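PDB 6IBW: Crh-like protein 5 from Neosartorya fumigata, which cleaves chitin and transfers the released chains to 1,6-beta-glucan or to further chitin, cross-linking the polysaccharides of the fungal cell wall and septa. Local coordinates for residues P13-A18 and D63-F68; G48-V53 and P211-V216; A59-T64 and R180-S185. One frame throughout, in Å; residues are numbered along the deposited sequence.

Contact 1 (P13-A18 and D63-F68); sequences PNKGLA and DTDFYF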
loop_
_atom_site.group_PDB
_atom_site.type_symbol
_atom_site.label_atom_id
_atom_site.label_comp_id
_atom_site.label_asym_id
_atom_site.label_seq_id
_atom_site.Cartn_x
_atom_site.Cartn_y
_atom_site.Cartn_z
ATOM N N PRO A 13 16.932 -13.675 -3.556
ATOM C CA PRO A 13 16.322 -13.264 -2.297
ATOM C C PRO A 13 15.815 -11.817 -2.289
ATOM O O PRO A 13 16.436 -10.966 -2.898
ATOM C CB PRO A 13 17.476 -13.358 -1.296
ATOM C CG PRO A 13 18.416 -14.376 -1.888
ATOM C CD PRO A 13 18.301 -14.184 -3.385
ATOM N N ASN A 14 14.736 -11.571 -1.548
ATOM C CA ASN A 14 14.248 -10.198 -1.270
ATOM C C ASN A 14 15.097 -9.643 -0.131
ATOM O O ASN A 14 15.275 -10.354 0.846
ATOM C CB ASN A 14 12.787 -10.165 -0.825
ATOM C CG ASN A 14 11.789 -10.487 -1.912
ATOM O OD1 ASN A 14 10.699 -10.984 -1.617
ATOM N ND2 ASN A 14 12.125 -10.188 -3.153
ATOM N N LYS A 15 15.593 -8.415 -0.236
ATOM C CA LYS A 15 16.234 -7.742 0.919
ATOM C C LYS A 15 15.176 -7.593 2.019
ATOM O O LYS A 15 14.110 -7.012 1.737
ATOM C CB LYS A 15 16.835 -6.410 0.470
ATOM C CG LYS A 15 17.256 -5.487 1.597
ATOM C CD LYS A 15 18.411 -4.585 1.242
ATOM C CE LYS A 15 18.006 -3.135 1.059
ATOM N NZ LYS A 15 18.574 -2.561 -0.185
ATOM N N GLY A 16 15.472 -8.055 3.231
ATOM C CA GLY A 16 14.518 -8.061 4.355
ATOM C C GLY A 16 14.856 -7.012 5.392
ATOM O O GLY A 16 16.012 -6.618 5.443
ATOM N N LEU A 17 13.872 -6.587 6.186
ATOM C CA LEU A 17 14.070 -5.694 7.354
ATOM C C LEU A 17 14.562 -6.582 8.492
ATOM O O LEU A 17 13.768 -7.406 8.998
ATOM C CB LEU A 17 12.755 -4.993 7.688
ATOM C CG LEU A 17 12.663 -4.283 9.040
ATOM C CD1 LEU A 17 13.547 -3.039 9.105
ATOM C CD2 LEU A 17 11.214 -3.897 9.306
ATOM N N ALA A 18 15.846 -6.447 8.827
ATOM C CA ALA A 18 16.560 -7.288 9.813
ATOM C C ALA A 18 16.387 -6.688 11.200
ATOM O O ALA A 18 17.324 -6.759 11.984
ATOM C CB ALA A 18 18.012 -7.382 9.446
ATOM N N ASP A 63 8.736 3.303 -2.458
ATOM C CA ASP A 63 8.835 1.876 -2.084
ATOM C C ASP A 63 9.825 1.724 -0.936
ATOM O O ASP A 63 10.843 2.409 -1.002
ATOM C CB ASP A 63 9.567 1.155 -3.199
ATOM C CG ASP A 63 8.701 0.405 -4.174
ATOM O OD1 ASP A 63 7.836 1.042 -4.811
ATOM O OD2 ASP A 63 8.953 -0.808 -4.340
ATOM N N THR A 64 9.636 0.823 0.023
ATOM C CA THR A 64 10.706 0.560 1.019
ATOM C C THR A 64 11.776 -0.281 0.323
ATOM O O THR A 64 11.419 -1.056 -0.569
ATOM C CB THR A 64 10.193 -0.126 2.285
ATOM O OG1 THR A 64 9.532 -1.345 1.957
ATOM C CG2 THR A 64 9.246 0.728 3.086
ATOM N N ASP A 65 13.042 -0.118 0.692
ATOM C CA ASP A 65 14.153 -0.935 0.136
ATOM C C ASP A 65 13.987 -2.368 0.615
ATOM O O ASP A 65 14.360 -3.307 -0.124
ATOM C CB ASP A 65 15.513 -0.436 0.605
ATOM C CG ASP A 65 15.963 0.749 -0.204
ATOM O OD1 ASP A 65 15.390 0.925 -1.310
ATOM O OD2 ASP A 65 16.844 1.486 0.293
ATOM N N PHE A 66 13.369 -2.511 1.783
ATOM C CA PHE A 66 13.273 -3.802 2.491
ATOM C C PHE A 66 11.879 -4.412 2.372
ATOM O O PHE A 66 10.907 -3.724 2.018
ATOM C CB PHE A 66 13.598 -3.583 3.956
ATOM C CG PHE A 66 12.711 -2.581 4.646
ATOM C CD1 PHE A 66 11.433 -2.925 5.049
ATOM C CD2 PHE A 66 13.170 -1.300 4.914
ATOM C CE1 PHE A 66 10.639 -2.008 5.723
ATOM C CE2 PHE A 66 12.368 -0.377 5.568
ATOM C CZ PHE A 66 11.103 -0.734 5.977
ATOM N N TYR A 67 11.809 -5.697 2.698
ATOM C CA TYR A 67 10.559 -6.484 2.774
ATOM C C TYR A 67 10.370 -6.954 4.205
ATOM O O TYR A 67 11.362 -7.067 4.917
ATOM C CB TYR A 67 10.623 -7.702 1.866
ATOM C CG TYR A 67 10.516 -7.409 0.395
ATOM C CD1 TYR A 67 11.558 -6.814 -0.303
ATOM C CD2 TYR A 67 9.399 -7.803 -0.322
ATOM C CE1 TYR A 67 11.473 -6.589 -1.667
ATOM C CE2 TYR A 67 9.300 -7.581 -1.684
ATOM C CZ TYR A 67 10.339 -6.968 -2.355
ATOM O OH TYR A 67 10.280 -6.758 -3.697
ATOM N N PHE A 68 9.131 -7.196 4.617
ATOM C CA PHE A 68 8.863 -7.743 5.964
ATOM C C PHE A 68 7.923 -8.936 5.787
ATOM O O PHE A 68 7.189 -9.001 4.779
ATOM C CB PHE A 68 8.469 -6.602 6.904
ATOM C CG PHE A 68 7.081 -6.054 6.741
ATOM C CD1 PHE A 68 6.806 -5.107 5.775
ATOM C CD2 PHE A 68 6.063 -6.449 7.595
ATOM C CE1 PHE A 68 5.523 -4.596 5.637
ATOM C CE2 PHE A 68 4.786 -5.931 7.461
ATOM C CZ PHE A 68 4.515 -5.008 6.475
#
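An isolated beta bridge, made between G16 and Y67, ties the N-terminal stretch of the chain to the residues just beyond strand 61-64. The two runs lie almost at right angles, so the backbones meet at this one place and do not go on to form a ladder. Two hydrogen bonds make the bridge: Y67 N gives to K15 O at 2.8 Å, and L17 N gives to Y67 O at 2.9 Å. Around it, three side-chain pairs show how a short bridge can be reinforced. The amide of N14 lies flat on the Y67 ring, the planes only 4° apart, with N14 CG 3.7 Å above the plane and over the centre of the ring. D94 OD2 accepts from N14 ND2, which sets which way the amide is turned, and D94 OD1 is hydrogen-bonded to Y67 OH, so one acid ties both polar ends of the stack. In the next pair, L17 CB meets F66 CD1 at 3.6 Å, the two side chains alongside each other and both touching I221. F66 reaches this place with CG between its backbone N and carbonyl carbon (chi1 58°), and T64 CB sits over one face of the ring. Within the same run, T64 OG1 donates to F66 O at 2.7 Å, a bond spanning the two residues after T64. The third pair is looser: K15 CE rests on D65 CB at 3.7 Å, while the opposite charges stay beyond salt-bridge range. A polar stack next to a small apolar patch thus joins the three-stranded sheet of 14-15, 229-232 and 242-243 to the loop leaving strand 61-64 in the GH16 beta-jelly-roll sandwich.

Contact 2 (G48-V53 and P211-V216); sequences GAEFTV and PYTMYV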
loop_
_atom_site.group_PDB
_atom_site.type_symbol
_atom_site.label_atom_id
_atom_site.label_comp_id
_atom_site.label_asym_id
_atom_site.label_seq_id
_atom_site.Cartn_x
_atom_site.Cartn_y
_atom_site.Cartn_z
ATOM N N GLY A 48 5.002 16.366 6.478
ATOM C CA GLY A 48 5.522 15.041 6.100
ATOM C C GLY A 48 5.825 14.981 4.622
ATOM O O GLY A 48 5.995 16.065 4.016
ATOM N N ALA A 49 5.945 13.765 4.079
ATOM C CA ALA A 49 6.251 13.480 2.659
ATOM C C ALA A 49 5.047 13.889 1.810
ATOM O O ALA A 49 3.931 13.645 2.261
ATOM C CB ALA A 49 6.566 12.015 2.499
ATOM N N GLU A 50 5.270 14.501 0.644
ATOM C CA GLU A 50 4.186 15.069 -0.202
ATOM C C GLU A 50 4.076 14.270 -1.496
ATOM O O GLU A 50 5.044 14.202 -2.247
ATOM C CB GLU A 50 4.432 16.536 -0.542
ATOM C CG GLU A 50 4.523 17.450 0.671
ATOM C CD GLU A 50 4.713 18.930 0.315
ATOM O OE1 GLU A 50 4.814 19.250 -0.904
ATOM O OE2 GLU A 50 4.767 19.774 1.244
ATOM N N PHE A 51 2.899 13.722 -1.752
ATOM C CA PHE A 51 2.554 13.034 -3.012
ATOM C C PHE A 51 1.571 13.946 -3.742
ATOM O O PHE A 51 0.388 14.030 -3.327
ATOM C CB PHE A 51 2.023 11.645 -2.670
ATOM C CG PHE A 51 3.028 10.864 -1.871
ATOM C CD1 PHE A 51 3.987 10.100 -2.518
ATOM C CD2 PHE A 51 3.056 10.941 -0.487
ATOM C CE1 PHE A 51 4.937 9.398 -1.794
ATOM C CE2 PHE A 51 4.007 10.243 0.236
ATOM C CZ PHE A 51 4.954 9.490 -0.419
ATOM N N THR A 52 2.077 14.673 -4.739
ATOM C CA THR A 52 1.321 15.723 -5.463
ATOM C C THR A 52 1.023 15.254 -6.882
ATOM O O THR A 52 1.952 14.863 -7.598
ATOM C CB THR A 52 2.091 17.039 -5.448
ATOM O OG1 THR A 52 2.340 17.271 -4.065
ATOM C CG2 THR A 52 1.330 18.192 -6.065
ATOM N N VAL A 53 -0.239 15.292 -7.273
ATOM C CA VAL A 53 -0.623 15.147 -8.699
ATOM C C VAL A 53 -0.795 16.564 -9.240
ATOM O O VAL A 53 -1.856 17.147 -9.013
ATOM C CB VAL A 53 -1.890 14.292 -8.824
ATOM C CG1 VAL A 53 -2.431 14.290 -10.251
ATOM C CG2 VAL A 53 -1.633 12.878 -8.306
ATOM N N PRO A 211 -2.996 21.693 -7.810
ATOM C CA PRO A 211 -2.177 20.551 -7.421
ATOM C C PRO A 211 -2.948 19.861 -6.285
ATOM O O PRO A 211 -3.568 20.528 -5.456
ATOM C CB PRO A 211 -0.836 21.142 -6.973
ATOM C CG PRO A 211 -0.959 22.640 -7.219
ATOM C CD PRO A 211 -2.437 22.962 -7.342
ATOM N N TYR A 212 -2.940 18.544 -6.282
ATOM C CA TYR A 212 -3.571 17.781 -5.188
ATOM C C TYR A 212 -2.475 17.028 -4.467
ATOM O O TYR A 212 -1.786 16.267 -5.133
ATOM C CB TYR A 212 -4.605 16.826 -5.754
ATOM C CG TYR A 212 -5.557 17.449 -6.736
ATOM C CD1 TYR A 212 -6.564 18.303 -6.321
ATOM C CD2 TYR A 212 -5.464 17.148 -8.081
ATOM C CE1 TYR A 212 -7.471 18.830 -7.222
ATOM C CE2 TYR A 212 -6.353 17.669 -8.996
ATOM C CZ TYR A 212 -7.358 18.515 -8.565
ATOM O OH TYR A 212 -8.239 19.008 -9.479
ATOM N N THR A 213 -2.354 17.211 -3.159
ATOM C CA THR A 213 -1.242 16.616 -2.383
ATOM C C THR A 213 -1.756 15.622 -1.343
ATOM O O THR A 213 -2.669 15.955 -0.572
ATOM C CB THR A 213 -0.385 17.717 -1.758
ATOM O OG1 THR A 213 -0.107 18.655 -2.799
ATOM C CG2 THR A 213 0.904 17.189 -1.171
ATOM N N MET A 214 -1.133 14.449 -1.318
ATOM C CA MET A 214 -1.330 13.426 -0.266
ATOM C C MET A 214 -0.179 13.554 0.724
ATOM O O MET A 214 0.956 13.628 0.277
ATOM C CB MET A 214 -1.341 12.033 -0.886
ATOM C CG MET A 214 -1.033 10.944 0.089
ATOM S SD MET A 214 -0.782 9.423 -0.840
ATOM C CE MET A 214 0.507 8.656 0.143
ATOM N N TYR A 215 -0.463 13.587 2.018
ATOM C CA TYR A 215 0.581 13.778 3.053
ATOM C C TYR A 215 0.734 12.511 3.893
ATOM O O TYR A 215 -0.241 11.965 4.364
ATOM C CB TYR A 215 0.244 14.996 3.903
ATOM C CG TYR A 215 0.137 16.284 3.125
ATOM C CD1 TYR A 215 1.255 17.066 2.867
ATOM C CD2 TYR A 215 -1.091 16.741 2.668
ATOM C CE1 TYR A 215 1.150 18.262 2.178
ATOM C CE2 TYR A 215 -1.212 17.936 1.975
ATOM C CZ TYR A 215 -0.081 18.697 1.727
ATOM O OH TYR A 215 -0.173 19.867 1.034
ATOM N N VAL A 216 1.970 12.069 4.068
ATOM C CA VAL A 216 2.315 10.953 4.991
ATOM C C VAL A 216 3.237 11.531 6.063
ATOM O O VAL A 216 4.340 11.921 5.732
ATOM C CB VAL A 216 2.928 9.766 4.225
ATOM C CG1 VAL A 216 3.196 8.583 5.131
ATOM C CG2 VAL A 216 2.032 9.340 3.075
#
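F51 overlaps two side chains of the facing strand at once: its CD2 meets M214 CE at 3.5 Å, and its CE2 meets V216 CG2 at 3.6 Å. The sulfur of M214 also stands obliquely to the ring, making a Met-aromatic contact. These residues lie on the inner face of an antiparallel strand pair in the GH16 jelly-roll sandwich, where L183 and S185 of the other sheet pack on F51 and M77 lies beside M214. M214 extends with CG anti to its backbone N (chi1 159°) and bends at its last torsion, which brings the methyl to the phenyl group. The ladder behind them is regular: A49–V216, F51–M214 and V53–Y212 are hydrogen-bonded pairs alternating with E50–Y215 and T52–T213. Its central pair is held by F51 N to M214 O at 2.8 Å and by the return bond from M214 N to F51 O. At the end of the pairing, the last bond, Y212 N to V53 O, is longer at 3.3 Å. The other face is more polar and partly exposed. There E50 runs alongside Y215, its CG 3.8 Å from Y215 CE1 and its carboxylate turned almost perpendicular to the ring. Next to them the hydroxyls of T52 and T213 share a hydrogen bond, OG1 to OG1 at 3.1 Å, while T213 CG2 sits over one face of the Y215 ring.

Contact 3 (A59-T64 and R180-S185); sequences APTIDT and RLRLGS. With NAG (2-acetamido-2-deoxy-beta-D-glucopyranose), chain C; NAG (2-acetamido-2-deoxy-beta-D-glucopyranose), chain B.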
loop_
_atom_site.group_PDB
_atom_site.type_symbol
_atom_site.label_atom_id
_atom_site.label_comp_id
_atom_site.label_asym_id
_atom_site.label_seq_id
_atom_site.Cartn_x
_atom_site.Cartn_y
_atom_site.Cartn_z
ATOM N N ALA A 59 2.504 10.456 -10.914
ATOM C CA ALA A 59 2.192 9.280 -10.073
ATOM C C ALA A 59 3.333 9.087 -9.083
ATOM O O ALA A 59 3.987 8.050 -9.077
ATOM C CB ALA A 59 1.970 8.071 -10.940
ATOM N N PRO A 60 3.599 10.096 -8.229
ATOM C CA PRO A 60 4.717 10.042 -7.284
ATOM C C PRO A 60 4.573 8.922 -6.238
ATOM O O PRO A 60 3.658 8.939 -5.421
ATOM C CB PRO A 60 4.646 11.429 -6.626
ATOM C CG PRO A 60 3.172 11.776 -6.699
ATOM C CD PRO A 60 2.802 11.323 -8.094
ATOM N N THR A 61 5.517 7.987 -6.237
ATOM C CA THR A 61 5.457 6.766 -5.397
ATOM C C THR A 61 6.772 6.565 -4.649
ATOM O O THR A 61 7.819 6.892 -5.230
ATOM C CB THR A 61 5.217 5.524 -6.258
ATOM O OG1 THR A 61 4.351 5.863 -7.334
ATOM C CG2 THR A 61 4.609 4.383 -5.481
ATOM N N ILE A 62 6.727 6.004 -3.438
ATOM C CA ILE A 62 7.957 5.572 -2.715
ATOM C C ILE A 62 7.741 4.144 -2.225
ATOM O O ILE A 62 6.696 3.871 -1.665
ATOM C CB ILE A 62 8.364 6.545 -1.587
ATOM C CG1 ILE A 62 7.243 6.788 -0.570
ATOM C CG2 ILE A 62 8.889 7.839 -2.188
ATOM C CD1 ILE A 62 7.717 7.327 0.747
ATOM N N ASP A 63 8.736 3.303 -2.458
ATOM C CA ASP A 63 8.835 1.876 -2.084
ATOM C C ASP A 63 9.825 1.724 -0.936
ATOM O O ASP A 63 10.843 2.409 -1.002
ATOM C CB ASP A 63 9.567 1.155 -3.199
ATOM C CG ASP A 63 8.701 0.405 -4.174
ATOM O OD1 ASP A 63 7.836 1.042 -4.811
ATOM O OD2 ASP A 63 8.953 -0.808 -4.340
ATOM N N THR A 64 9.636 0.823 0.023
ATOM C CA THR A 64 10.706 0.560 1.019
ATOM C C THR A 64 11.776 -0.281 0.323
ATOM O O THR A 64 11.419 -1.056 -0.569
ATOM C CB THR A 64 10.193 -0.126 2.285
ATOM O OG1 THR A 64 9.532 -1.345 1.957
ATOM C CG2 THR A 64 9.246 0.728 3.086
ATOM N N ARG A 180 6.774 -5.345 0.548
ATOM C CA ARG A 180 7.400 -4.011 0.702
ATOM C C ARG A 180 6.270 -2.995 0.827
ATOM O O ARG A 180 5.195 -3.264 0.340
ATOM C CB ARG A 180 8.318 -3.710 -0.484
ATOM C CG ARG A 180 7.717 -4.047 -1.838
ATOM C CD ARG A 180 8.392 -3.359 -3.008
ATOM N NE ARG A 180 9.628 -2.700 -2.606
ATOM C CZ ARG A 180 10.833 -2.817 -3.184
ATOM N NH1 ARG A 180 11.012 -3.597 -4.238
ATOM N NH2 ARG A 180 11.867 -2.140 -2.693
ATOM N N LEU A 181 6.492 -1.882 1.502
ATOM C CA LEU A 181 5.454 -0.829 1.586
ATOM C C LEU A 181 5.698 0.184 0.462
ATOM O O LEU A 181 6.845 0.632 0.317
ATOM C CB LEU A 181 5.486 -0.199 2.977
ATOM C CG LEU A 181 4.457 0.903 3.227
ATOM C CD1 LEU A 181 3.031 0.398 3.075
ATOM C CD2 LEU A 181 4.639 1.479 4.616
ATOM N N ARG A 182 4.651 0.490 -0.304
ATOM C CA ARG A 182 4.636 1.551 -1.338
ATOM C C ARG A 182 3.653 2.621 -0.899
ATOM O O ARG A 182 2.517 2.269 -0.509
ATOM C CB ARG A 182 4.116 1.022 -2.667
ATOM C CG ARG A 182 5.183 0.639 -3.673
ATOM C CD ARG A 182 4.672 0.823 -5.100
ATOM N NE ARG A 182 3.478 0.032 -5.339
ATOM C CZ ARG A 182 3.472 -1.281 -5.549
ATOM N NH1 ARG A 182 4.611 -1.959 -5.551
ATOM N NH2 ARG A 182 2.320 -1.901 -5.747
ATOM N N LEU A 183 4.047 3.884 -0.966
ATOM C CA LEU A 183 3.103 4.996 -0.725
ATOM C C LEU A 183 3.058 5.826 -2.004
ATOM O O LEU A 183 4.127 6.061 -2.577
ATOM C CB LEU A 183 3.592 5.807 0.473
ATOM C CG LEU A 183 3.634 5.061 1.802
ATOM C CD1 LEU A 183 4.399 5.882 2.827
ATOM C CD2 LEU A 183 2.229 4.725 2.291
ATOM N N GLY A 184 1.881 6.252 -2.454
ATOM C CA GLY A 184 1.818 7.103 -3.655
ATOM C C GLY A 184 0.455 7.702 -3.905
ATOM O O GLY A 184 -0.534 7.265 -3.310
ATOM N N SER A 185 0.410 8.692 -4.780
ATOM C CA SER A 185 -0.850 9.273 -5.274
ATOM C C SER A 185 -0.824 9.163 -6.791
ATOM O O SER A 185 0.254 9.216 -7.388
ATOM C CB SER A 185 -0.996 10.681 -4.798
ATOM O OG SER A 185 0.112 11.478 -5.216
HETATM C C1 NAG C . -1.114 2.125 -8.666
HETATM C C2 NAG C . 0.222 2.823 -8.524
HETATM C C3 NAG C . 0.355 3.973 -9.501
HETATM C C4 NAG C . 0.006 3.506 -10.901
HETATM C C5 NAG C . -1.388 2.874 -10.882
HETATM C C6 NAG C . -1.894 2.454 -12.256
HETATM C C7 NAG C . 0.981 2.699 -6.210
HETATM C C8 NAG C . 1.155 3.397 -4.900
HETATM N N2 NAG C . 0.390 3.359 -7.187
HETATM O O3 NAG C . 1.698 4.439 -9.390
HETATM O O4 NAG C . 0.030 4.624 -11.803
HETATM O O5 NAG C . -1.354 1.751 -10.024
HETATM O O6 NAG C . -1.144 1.333 -12.732
HETATM O O7 NAG C . 1.372 1.581 -6.367
HETATM C C1 NAG B . 0.980 4.446 -12.863
HETATM C C2 NAG B . 0.832 5.557 -13.883
HETATM C C3 NAG B . 1.698 5.262 -15.112
HETATM C C4 NAG B . 3.131 4.886 -14.707
HETATM C C5 NAG B . 3.274 4.096 -13.381
HETATM C C6 NAG B . 4.662 4.301 -12.764
HETATM C C7 NAG B . -1.239 6.861 -13.947
HETATM C C8 NAG B . -2.641 6.848 -14.500
HETATM N N2 NAG B . -0.553 5.751 -14.257
HETATM O O3 NAG B . 1.753 6.437 -15.943
HETATM O O4 NAG B . 3.730 4.192 -15.827
HETATM O O5 NAG B . 2.316 4.501 -12.401
HETATM O O6 NAG B . 4.682 5.447 -11.880
HETATM O O7 NAG B . -0.785 7.816 -13.297
HETATM O O HOH W 1 1.697 6.304 -7.197
#
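Strands 61-64 and 180-185 run antiparallel, their axes 4.5 Å apart at closest approach, as neighbours in the sheet of the GH16 jelly roll that carries the chitin cleft. I62 and L183 form the hydrogen-bonded pair, with I62 N to L183 O and L183 N to I62 O both 2.7 Å, flanked by the non-hydrogen-bonded pairs T61–G184 and D63–R182. T64 N continues the ladder to L181 O, and the amide of L181 in turn binds T64 OG1. On the face turned to the sandwich interior, I62 CG1 packs on L183 CB, and both side chains touch F51. The opposite face is polar. D63 and R182 lie side by side, D63 OD1 lying against CG and CD of R182. D63 OD2 makes a salt bridge to R180 NE at 2.7 Å, but over the guanidinium face, where charge acts and no N-H points at it. The edge of that guanidinium meets T64 O through NH2, at a distance modelled too short to be trusted. R182 bends at its third torsion (chi3 -58°), which turns its guanidinium edge toward the ligand. R182 NE donates to NAG O7, the acetamide oxygen of the chain C sugar, at 2.8 Å, in accord with its observed role in chitin binding. R182 NH2 also has a long, weak ion pair with E92 OE1. T61 CG2 touches the acetamide methyl C8 of this sugar, and one water gives to T61 OG1 at 2.7 Å while bridging S185 O and the sugar O3.

How the contacts relate
Taken together, the three contacts illustrate how chemistry follows position in a sandwich fold. Contact 3, centred about 7 Å from the chain centre, is buried and touches sugar. Contacts 1 and 2 are both centred about 15 Å out, yet contact 1 is buried, whereas contact 2 is partly so, its E50, T52, T213 and Y215 face being partly exposed. Contacts 1 and 3 share D63 and T64: strand 61-64 pairs with the strand carrying the chitin-binding R182, then leads into the single bridge with 13-18. Contact 2 belongs to the opposing sheet, where F51 O probably hydrogen-bonds S185 OG of contact 3. Full ladders serve both sheets, whereas contact 1 has a two-bond bridge with an amide-ring stack beside it.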